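Local atomic coordinates of YjeF-related protein (Enterococcus faecalis, PDB entry 2R3B), a protein that probably dehydrates the S-form of hydrated NAD(P)H, spending ADP and releasing AMP and phosphate, as a member of the ribokinase-like superfamily. Residues E65-N69 / S70-L74; M174-Q177 / R178-H181; S282-L285 / P286-K290. All blocks are in the same frame, centred on the assembly; numbering follows the deposited sequence. Where two conformers were deposited one is given.

Contact 1 of 3, residues E65-N69 / S70-L74; sequences EACIN and SGAGL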
ATOM      1  N   GLU B  65      11.465  -1.326   7.059  1.00 13.47           N
ATOM      2  CA  GLU B  65      11.593  -1.775   5.672  1.00 13.11           C
ATOM      3  C   GLU B  65      13.082  -2.049   5.333  1.00 12.60           C
ATOM      4  O   GLU B  65      13.415  -3.016   4.646  1.00 13.99           O
ATOM      5  CB  GLU B  65      10.980  -0.732   4.718  1.00 15.29           C
ATOM      6  CG  GLU B  65      10.945  -1.204   3.260  1.00 16.38           C
ATOM      7  CD  GLU B  65       9.914  -0.498   2.385  1.00 21.85           C
ATOM      8  OE1 GLU B  65       9.536   0.651   2.737  1.00 22.20           O
ATOM      9  OE2 GLU B  65       9.503  -1.112   1.345  1.00 22.08           O
ATOM     10  N   ALA B  66      13.966  -1.173   5.808  1.00 12.09           N
ATOM     11  CA  ALA B  66      15.420  -1.310   5.591  1.00 11.98           C
ATOM     12  C   ALA B  66      15.922  -2.599   6.244  1.00 14.34           C
ATOM     13  O   ALA B  66      16.678  -3.378   5.646  1.00 13.40           O
ATOM     14  CB  ALA B  66      16.165  -0.075   6.195  1.00 11.63           C
ATOM     15  N   CYS B  67      15.498  -2.835   7.472  1.00 14.50           N
ATOM     16  CA  CYS B  67      15.959  -4.020   8.216  1.00 14.15           C
ATOM     17  C   CYS B  67      15.538  -5.346   7.564  1.00 15.32           C
ATOM     18  O   CYS B  67      16.369  -6.237   7.335  1.00 13.31           O
ATOM     19  CB  CYS B  67      15.462  -3.926   9.662  1.00 17.73           C
ATOM     20  SG  CYS B  67      16.111  -5.176  10.777  1.00 16.58           S
ATOM     21  N   ILE B  68      14.260  -5.447   7.211  1.00 13.03           N
ATOM     22  CA  ILE B  68      13.736  -6.630   6.532  1.00 14.01           C
ATOM     23  C   ILE B  68      14.449  -6.842   5.222  1.00 12.74           C
ATOM     24  O   ILE B  68      14.964  -7.931   4.954  1.00 13.98           O
ATOM     25  CB  ILE B  68      12.240  -6.480   6.265  1.00 13.12           C
ATOM     26  CG1 ILE B  68      11.498  -6.458   7.612  1.00 18.11           C
ATOM     27  CG2 ILE B  68      11.720  -7.616   5.363  1.00 16.77           C
ATOM     28  CD1 ILE B  68      10.104  -5.970   7.460  1.00 17.00           C
ATOM     29  N   ASN B  69      14.520  -5.794   4.408  1.00 13.59           N
ATOM     30  CA  ASN B  69      15.159  -5.917   3.103  1.00 12.25           C
ATOM     31  C   ASN B  69      16.683  -6.179   3.150  1.00 13.45           C
ATOM     32  O   ASN B  69      17.253  -6.665   2.185  1.00 12.55           O
ATOM     33  CB  ASN B  69      14.894  -4.662   2.281  1.00 13.44           C
ATOM     34  CG  ASN B  69      13.618  -4.728   1.524  1.00 18.01           C
ATOM     35  OD1 ASN B  69      13.564  -5.406   0.488  1.00 16.30           O
ATOM     36  ND2 ASN B  69      12.577  -4.029   2.004  1.00 13.31           N
ATOM     37  N   SER B  70      17.333  -5.848   4.265  1.00 12.78           N
ATOM     38  CA  SER B  70      18.761  -6.088   4.445  1.00 15.79           C
ATOM     39  C   SER B  70      19.069  -7.571   4.743  1.00 15.11           C
ATOM     40  O   SER B  70      20.229  -7.997   4.641  1.00 17.13           O
ATOM     41  CB  SER B  70      19.317  -5.233   5.586  1.00 13.39           C
ATOM     42  OG  SER B  70      18.984  -5.824   6.818  1.00 14.90           O
ATOM     43  N   GLY B  71      18.049  -8.332   5.092  1.00 15.87           N
ATOM     44  CA  GLY B  71      18.206  -9.750   5.375  1.00 14.59           C
ATOM     45  C   GLY B  71      18.076 -10.196   6.819  1.00 16.53           C
ATOM     46  O   GLY B  71      18.313 -11.363   7.114  1.00 16.46           O
ATOM     47  N   ALA B  72      17.725  -9.311   7.742  1.00 13.82           N
ATOM     48  CA  ALA B  72      17.497  -9.742   9.115  1.00 13.66           C
ATOM     49  C   ALA B  72      16.537 -10.913   9.176  1.00 13.43           C
ATOM     50  O   ALA B  72      15.502 -10.959   8.470  1.00 17.71           O
ATOM     51  CB  ALA B  72      16.982  -8.526  10.017  1.00 12.16           C
ATOM     52  N   GLY B  73      16.859 -11.878  10.037  1.00 15.33           N
ATOM     53  CA  GLY B  73      16.077 -13.115  10.092  1.00 14.04           C
ATOM     54  C   GLY B  73      14.670 -12.870  10.586  1.00 16.97           C
ATOM     55  O   GLY B  73      13.691 -13.334   9.993  1.00 18.26           O
ATOM     56  N   LEU B  74      14.588 -12.119  11.693  1.00 14.77           N
ATOM     57  CA  LEU B  74      13.322 -11.805  12.333  1.00 15.81           C
ATOM     58  C   LEU B  74      13.355 -10.379  12.824  1.00 15.10           C
ATOM     59  O   LEU B  74      14.359  -9.965  13.380  1.00 15.38           O
ATOM     60  CB  LEU B  74      13.072 -12.743  13.508  1.00 16.62           C
ATOM     61  CG  LEU B  74      12.627 -14.169  13.161  1.00 26.60           C
ATOM     62  CD1 LEU B  74      12.512 -14.975  14.451  1.00 28.62           C
ATOM     63  CD2 LEU B  74      11.295 -14.203  12.385  1.00 32.79           C
TER
HETATM   64  O   HOH W   1      14.946 -10.451   5.949  1.00 17.63           O
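C67 and A72 meet where helix 57-70 runs out: C67 SG touches A72 CB at 3.5 Å. SG lies anti to the C67 backbone N (chi1 -172°), putting the sulfur beside its own carbonyl carbon, on the side where the chain leaves the helix. This is the tight part, and both residues pack on V47 of strand 46-50. C67 O is the busiest acceptor. S70 OG donates to C67 O at 2.7 Å, tilted 23° from the carbonyl plane, while the backbone N atoms of S70 and G71 add weak bonds. The turn is a Schellman motif, with G71 at positive phi (109°): A72 N to C67 O is its outer bond, a weak one, and G71 N to I68 O, 3.1 Å, the inner.

The looser side is held by one bridging water rather than by side chains: it donates to I68 O at 2.7 Å and to A72 O at 2.6 Å. Further back, N69 ND2 bonds E65 O at 3.0 Å, while N69 N reaches that oxygen from the opposite face of its plane.

The last two turns thus spend carbonyls on a hydroxyl, an amide, a water and backbone N-H groups, so buried polar atoms find partners.

Contact 2 of 3, residues M174-Q177 / R178-H181; sequences MEWQ and RLSH. With EDO (1,2-ethanediol), chain N.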
HETATM    1  N   MSE B 174      25.061  17.911  15.140  1.00 27.46           N
HETATM    2  CA  MSE B 174      24.522  18.583  16.322  0.50 28.97           C
HETATM    3  C   MSE B 174      24.217  17.584  17.445  1.00 27.49           C
HETATM    4  O   MSE B 174      24.396  17.890  18.625  1.00 27.08           O
HETATM    5  CB  MSE B 174      23.302  19.427  15.954  0.50 30.64           C
HETATM    6  CG  MSE B 174      23.644  20.633  15.070  0.50 37.96           C
HETATM    7 SE   MSE B 174      24.932  21.886  15.884  0.38 46.53          SE
HETATM    8  CE  MSE B 174      23.783  22.713  17.192  0.50 47.68           C
ATOM      9  N   GLU B 175      23.799  16.375  17.088  1.00 25.92           N
ATOM     10  CA  GLU B 175      23.621  15.324  18.088  1.00 23.33           C
ATOM     11  C   GLU B 175      24.969  14.987  18.690  1.00 22.49           C
ATOM     12  O   GLU B 175      25.071  14.777  19.907  1.00 21.98           O
ATOM     13  CB  GLU B 175      22.931  14.083  17.474  1.00 23.72           C
ATOM     14  CG  GLU B 175      21.427  14.247  17.277  1.00 25.58           C
ATOM     15  CD  GLU B 175      20.810  13.371  16.167  1.00 28.11           C
ATOM     16  OE1 GLU B 175      21.538  12.679  15.421  1.00 24.82           O
ATOM     17  OE2 GLU B 175      19.561  13.389  16.038  1.00 27.14           O
ATOM     18  N   TRP B 176      26.017  14.944  17.861  1.00 20.29           N
ATOM     19  CA  TRP B 176      27.371  14.659  18.362  1.00 22.25           C
ATOM     20  C   TRP B 176      27.900  15.771  19.289  1.00 23.26           C
ATOM     21  O   TRP B 176      28.582  15.491  20.273  1.00 24.87           O
ATOM     22  CB  TRP B 176      28.324  14.497  17.188  1.00 21.06           C
ATOM     23  CG  TRP B 176      29.726  14.128  17.515  1.00 19.95           C
ATOM     24  CD1 TRP B 176      30.830  14.709  16.981  1.00 23.60           C
ATOM     25  CD2 TRP B 176      30.210  13.100  18.408  1.00 22.58           C
ATOM     26  NE1 TRP B 176      31.948  14.101  17.439  1.00 20.91           N
ATOM     27  CE2 TRP B 176      31.612  13.127  18.332  1.00 21.21           C
ATOM     28  CE3 TRP B 176      29.600  12.145  19.245  1.00 20.43           C
ATOM     29  CZ2 TRP B 176      32.412  12.262  19.039  1.00 18.35           C
ATOM     30  CZ3 TRP B 176      30.396  11.307  19.980  1.00 22.69           C
ATOM     31  CH2 TRP B 176      31.797  11.366  19.883  1.00 22.32           C
ATOM     32  N   GLN B 177      27.582  17.015  18.954  1.00 26.87           N
ATOM     33  CA  GLN B 177      27.923  18.149  19.821  1.00 29.34           C
ATOM     34  C   GLN B 177      27.343  17.928  21.193  1.00 27.95           C
ATOM     35  O   GLN B 177      28.001  18.115  22.211  1.00 28.25           O
ATOM     36  CB  GLN B 177      27.387  19.445  19.228  1.00 30.21           C
ATOM     37  CG  GLN B 177      27.632  20.664  20.088  1.00 39.66           C
ATOM     38  CD  GLN B 177      27.218  21.942  19.391  1.00 50.26           C
ATOM     39  OE1 GLN B 177      27.741  22.288  18.331  1.00 51.99           O
ATOM     40  NE2 GLN B 177      26.256  22.640  19.978  1.00 58.73           N
ATOM     41  N   ARG B 178      26.096  17.490  21.202  1.00 30.43           N
ATOM     42  CA  ARG B 178      25.383  17.236  22.443  1.00 30.39           C
ATOM     43  C   ARG B 178      25.980  16.072  23.212  1.00 28.70           C
ATOM     44  O   ARG B 178      26.169  16.168  24.404  1.00 29.33           O
ATOM     45  CB  ARG B 178      23.887  17.024  22.161  1.00 32.77           C
ATOM     46  CG  ARG B 178      23.017  17.450  23.302  1.00 42.41           C
ATOM     47  CD  ARG B 178      21.536  17.292  23.008  1.00 51.75           C
ATOM     48  NE  ARG B 178      21.016  18.350  22.139  1.00 51.71           N
ATOM     49  CZ  ARG B 178      20.702  18.203  20.850  1.00 58.39           C
ATOM     50  NH1 ARG B 178      20.843  17.027  20.229  1.00 52.98           N
ATOM     51  NH2 ARG B 178      20.231  19.249  20.172  1.00 59.17           N
ATOM     52  N   LEU B 179      26.298  14.971  22.532  1.00 25.56           N
ATOM     53  CA  LEU B 179      26.854  13.790  23.201  1.00 24.26           C
ATOM     54  C   LEU B 179      28.311  13.983  23.654  1.00 26.46           C
ATOM     55  O   LEU B 179      28.671  13.628  24.777  1.00 28.67           O
ATOM     56  CB  LEU B 179      26.754  12.591  22.264  1.00 23.32           C
ATOM     57  CG  LEU B 179      27.237  11.214  22.720  1.00 22.34           C
ATOM     58  CD1 LEU B 179      26.437  10.752  23.946  1.00 22.71           C
ATOM     59  CD2 LEU B 179      27.100  10.253  21.562  1.00 24.04           C
ATOM     60  N   SER B 180      29.139  14.530  22.765  1.00 25.48           N
ATOM     61  CA  SER B 180      30.583  14.655  23.002  1.00 26.93           C
ATOM     62  C   SER B 180      30.996  15.975  23.646  1.00 30.76           C
ATOM     63  O   SER B 180      32.133  16.106  24.117  1.00 30.98           O
ATOM     64  CB  SER B 180      31.330  14.547  21.680  1.00 25.50           C
ATOM     65  OG  SER B 180      31.085  15.668  20.866  1.00 26.08           O
ATOM     66  N   HIS B 181      30.094  16.949  23.606  1.00 31.73           N
ATOM     67  CA  HIS B 181      30.362  18.334  24.009  1.00 35.69           C
ATOM     68  C   HIS B 181      31.371  19.039  23.107  1.00 36.34           C
ATOM     69  O   HIS B 181      31.860  20.109  23.458  1.00 38.45           O
ATOM     70  CB  HIS B 181      30.772  18.413  25.478  1.00 37.23           C
ATOM     71  CG  HIS B 181      29.759  17.814  26.395  1.00 42.71           C
ATOM     72  ND1 HIS B 181      29.931  16.584  26.995  1.00 54.65           N
ATOM     73  CD2 HIS B 181      28.523  18.235  26.747  1.00 47.81           C
ATOM     74  CE1 HIS B 181      28.860  16.293  27.710  1.00 50.68           C
ATOM     75  NE2 HIS B 181      27.989  17.277  27.574  1.00 52.37           N
TER
HETATM   76  C1  EDO N 298      22.660  17.370  27.205  1.00 60.28           C
HETATM   77  O1  EDO N 298      22.320  18.143  26.058  1.00 60.65           O
HETATM   78  C2  EDO N 298      24.145  17.023  27.231  1.00 61.22           C
HETATM   79  O2  EDO N 298      24.860  17.577  26.120  1.00 59.54           O
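W176 and S180, one turn apart, meet at the C-terminal end of helix 173-180, a short helix after strand 167-170 in this ribokinase-like fold.

The nonpolar contacts centre on the indole. S180 CB sits over the middle of the six-membered ring of W176, 3.5 Å from its centroid and 4° off the normal, a CH-pi contact. L179 CD2 comes to the rim of the same ring, in its plane, 3.8 Å from W176 CZ3. With W176 CG anti to the backbone N (chi1 -177°), the indole stands out from the helix but leans toward the following turn, which brings it beside S180 and L179. I203 and L205 of strand 202-205 also pack on the ring.

Among the hydrogen bonds, R178 N to M174 O and L179 N to E175 O continue the helix. H181 N reaches Q177 O only weakly, as H181 departs with positive phi. The pyrrole N-H, W176 NE1, gives its hydrogen to N192 OD1. An ethanediol, probably from the crystallisation liquor, donates through its O2 to R178 O at 2.6 Å.

The charged side chains remain apart: E175 OE2 and R178 NH1 are 5.7 Å from each other. E175 OE1 instead accepts from the backbone N of H172, a predicted NADPHX-binding residue.

S180 OG both gives and accepts, since L182 N bonds to it. W176 O has two donors from one residue: S180 N at 2.7 Å, and S180 OG at 2.6 Å from 43° above the carbonyl plane.

Contact 3 of 3, residues S282-L285 / P286-K290; sequences SQAL and PTYMK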
ATOM      1  N   SER B 282      15.985   1.077   0.533  1.00 13.76           N
ATOM      2  CA  SER B 282      15.641  -0.216   1.161  1.00 13.94           C
ATOM      3  C   SER B 282      15.222  -1.286   0.139  1.00 15.01           C
ATOM      4  O   SER B 282      15.623  -2.465   0.231  1.00 15.90           O
ATOM      5  CB  SER B 282      14.535   0.011   2.207  1.00 15.13           C
ATOM      6  OG  SER B 282      15.051   0.886   3.235  1.00 15.89           O
ATOM      7  N   GLN B 283      14.376  -0.905  -0.817  1.00 13.54           N
ATOM      8  CA  GLN B 283      13.822  -1.868  -1.776  1.00 13.73           C
ATOM      9  C   GLN B 283      14.910  -2.425  -2.696  1.00 13.92           C
ATOM     10  O   GLN B 283      14.797  -3.520  -3.192  1.00 16.06           O
ATOM     11  CB  GLN B 283      12.677  -1.213  -2.553  1.00 15.66           C
ATOM     12  CG  GLN B 283      11.439  -1.031  -1.667  1.00 15.55           C
ATOM     13  CD  GLN B 283      10.477   0.080  -2.095  1.00 24.71           C
ATOM     14  OE1 GLN B 283      10.673   0.784  -3.119  1.00 21.51           O
ATOM     15  NE2 GLN B 283       9.435   0.284  -1.264  1.00 22.25           N
ATOM     16  N   ALA B 284      15.986  -1.669  -2.864  1.00 15.56           N
ATOM     17  CA  ALA B 284      17.148  -2.089  -3.680  1.00 15.00           C
ATOM     18  C   ALA B 284      18.123  -3.007  -2.967  1.00 13.80           C
ATOM     19  O   ALA B 284      19.002  -3.612  -3.613  1.00 15.32           O
ATOM     20  CB  ALA B 284      17.882  -0.887  -4.201  1.00 16.59           C
ATOM     21  N   LEU B 285      17.988  -3.162  -1.643  1.00 13.59           N
ATOM     22  CA  LEU B 285      18.968  -3.945  -0.894  1.00 12.87           C
ATOM     23  C   LEU B 285      19.167  -5.375  -1.387  1.00 12.93           C
ATOM     24  O   LEU B 285      20.319  -5.793  -1.556  1.00 14.86           O
ATOM     25  CB  LEU B 285      18.665  -3.946   0.589  1.00 14.01           C
ATOM     26  CG  LEU B 285      18.969  -2.606   1.265  1.00 14.58           C
ATOM     27  CD1 LEU B 285      18.270  -2.565   2.633  1.00 15.47           C
ATOM     28  CD2 LEU B 285      20.510  -2.284   1.358  1.00 16.44           C
ATOM     29  N   PRO B 286      18.085  -6.136  -1.589  1.00 14.09           N
ATOM     30  CA  PRO B 286      18.310  -7.534  -1.998  1.00 14.34           C
ATOM     31  C   PRO B 286      19.115  -7.729  -3.294  1.00 15.71           C
ATOM     32  O   PRO B 286      19.969  -8.618  -3.349  1.00 18.15           O
ATOM     33  CB  PRO B 286      16.896  -8.093  -2.115  1.00 15.78           C
ATOM     34  CG  PRO B 286      16.069  -7.210  -1.157  1.00 13.93           C
ATOM     35  CD  PRO B 286      16.660  -5.850  -1.341  1.00 14.02           C
ATOM     36  N   THR B 287      18.878  -6.898  -4.304  1.00 15.33           N
ATOM     37  CA  THR B 287      19.639  -6.997  -5.569  1.00 15.48           C
ATOM     38  C   THR B 287      21.075  -6.536  -5.435  1.00 18.67           C
ATOM     39  O   THR B 287      22.002  -7.178  -5.933  1.00 17.35           O
ATOM     40  CB  THR B 287      18.938  -6.310  -6.720  1.00 18.24           C
ATOM     41  OG1 THR B 287      18.663  -4.949  -6.380  1.00 21.13           O
ATOM     42  CG2 THR B 287      17.638  -7.003  -7.003  1.00 19.61           C
ATOM     43  N   TYR B 288      21.296  -5.448  -4.703  1.00 16.17           N
ATOM     44  CA  TYR B 288      22.662  -5.002  -4.475  1.00 16.90           C
ATOM     45  C   TYR B 288      23.482  -5.974  -3.640  1.00 18.19           C
ATOM     46  O   TYR B 288      24.645  -6.231  -3.952  1.00 16.74           O
ATOM     47  CB  TYR B 288      22.679  -3.625  -3.795  1.00 16.56           C
ATOM     48  CG  TYR B 288      22.616  -2.467  -4.755  1.00 16.21           C
ATOM     49  CD1 TYR B 288      21.419  -2.122  -5.360  1.00 16.18           C
ATOM     50  CD2 TYR B 288      23.769  -1.757  -5.098  1.00 15.89           C
ATOM     51  CE1 TYR B 288      21.343  -1.045  -6.245  1.00 16.52           C
ATOM     52  CE2 TYR B 288      23.709  -0.686  -5.989  1.00 17.92           C
ATOM     53  CZ  TYR B 288      22.486  -0.341  -6.555  1.00 18.83           C
ATOM     54  OH  TYR B 288      22.376   0.721  -7.448  1.00 18.20           O
HETATM   55  N   MSE B 289      22.893  -6.509  -2.568  1.00 15.45           N
HETATM   56  CA  MSE B 289      23.633  -7.412  -1.706  1.00 14.37           C
HETATM   57  C   MSE B 289      24.014  -8.704  -2.425  1.00 15.19           C
HETATM   58  O   MSE B 289      25.090  -9.233  -2.196  1.00 16.97           O
HETATM   59  CB  MSE B 289      22.868  -7.700  -0.420  1.00 16.18           C
HETATM   60  CG  MSE B 289      22.737  -6.450   0.442  1.00 13.80           C
HETATM   61 SE   MSE B 289      21.734  -6.726   2.054  0.75 12.26          SE
HETATM   62  CE  MSE B 289      22.923  -7.867   2.910  1.00 17.92           C
ATOM     63  N   LYS B 290      23.149  -9.181  -3.322  1.00 15.38           N
ATOM     64  CA  LYS B 290      23.449 -10.367  -4.100  1.00 14.71           C
ATOM     65  C   LYS B 290      24.713 -10.161  -4.950  1.00 18.55           C
ATOM     66  O   LYS B 290      25.527 -11.064  -5.092  1.00 20.26           O
ATOM     67  CB  LYS B 290      22.249 -10.703  -4.996  1.00 16.86           C
ATOM     68  CG  LYS B 290      22.390 -12.047  -5.730  1.00 18.85           C
ATOM     69  CD  LYS B 290      22.314 -13.231  -4.772  1.00 19.81           C
ATOM     70  CE  LYS B 290      22.619 -14.524  -5.507  1.00 27.41           C
ATOM     71  NZ  LYS B 290      22.392 -15.644  -4.578  1.00 26.08           N
TER
HETATM   72  O   HOH W   2      16.204  -5.226  -4.820  1.00 17.45           O
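A proline kink in helix 278-292 is the feature of this contact. P286 has no N-H to give, and T287 N does not make the usual bond to Q283 O; a water fills in at the bend, donating to Q283 O at 2.7 Å and accepting from T287 N at 3.2 Å. The proline ring crowds its predecessor: L285 CB to P286 CD is 3.4 Å, tighter than an ordinary carbon contact.

Across the kink the helix is rejoined by two straight bonds. Y288 N gives to A284 O at 3.1 Å (172° at the hydrogen), and M289 N gives to L285 O at 2.9 Å. Each donor stands nearly in line with the carbonyl it meets. The Y288 ring lies alongside the earlier turn, with CD1 3.9 Å from A284 CB and A284 O near the ring plane at its edge. Its hydroxyl is held by D268. On another flank, M289 CG closes to 3.2 Å from L285 O, and the selenium of this selenomethionine lies 4.4 Å from L285 CB. A bend at chi3 (67°) brings M289 CE against S70 O of helix 57-70.

L285 and M289 face inward, both touching L261 of helix 252-269, with I240 and F244 of helix 233-247 against them. S282 and P286 lean on helix 57-70, where E65 accepts from Q283 NE2. P286 and T287 pack on D273 of a second subunit, and K290 NZ bonds A270 O of that subunit, while helices 57-70, 233-247 and 252-269 flank the kinked helix within the chain.

In the fold
From the N terminus, contact 1 comes first, ending helix 57-70 and turning the chain into strand 74-78, next to the edge strand 95-97 of the mixed sheet. Contact 2 follows strand 167-170 and finishes helix 173-180; contact 3 lies within helix 278-292 near the C terminus. All three are local and in series along the chain: none crosses or encloses another, and none closes a long loop. Contacts 1 and 3 nevertheless come together in space, their centres about 10 Å apart, joining helix 57-70 to helix 278-292, and both meet the second subunit. Contact 2 stands apart, across the chain's centre, its centre about 29 Å from that of contact 1.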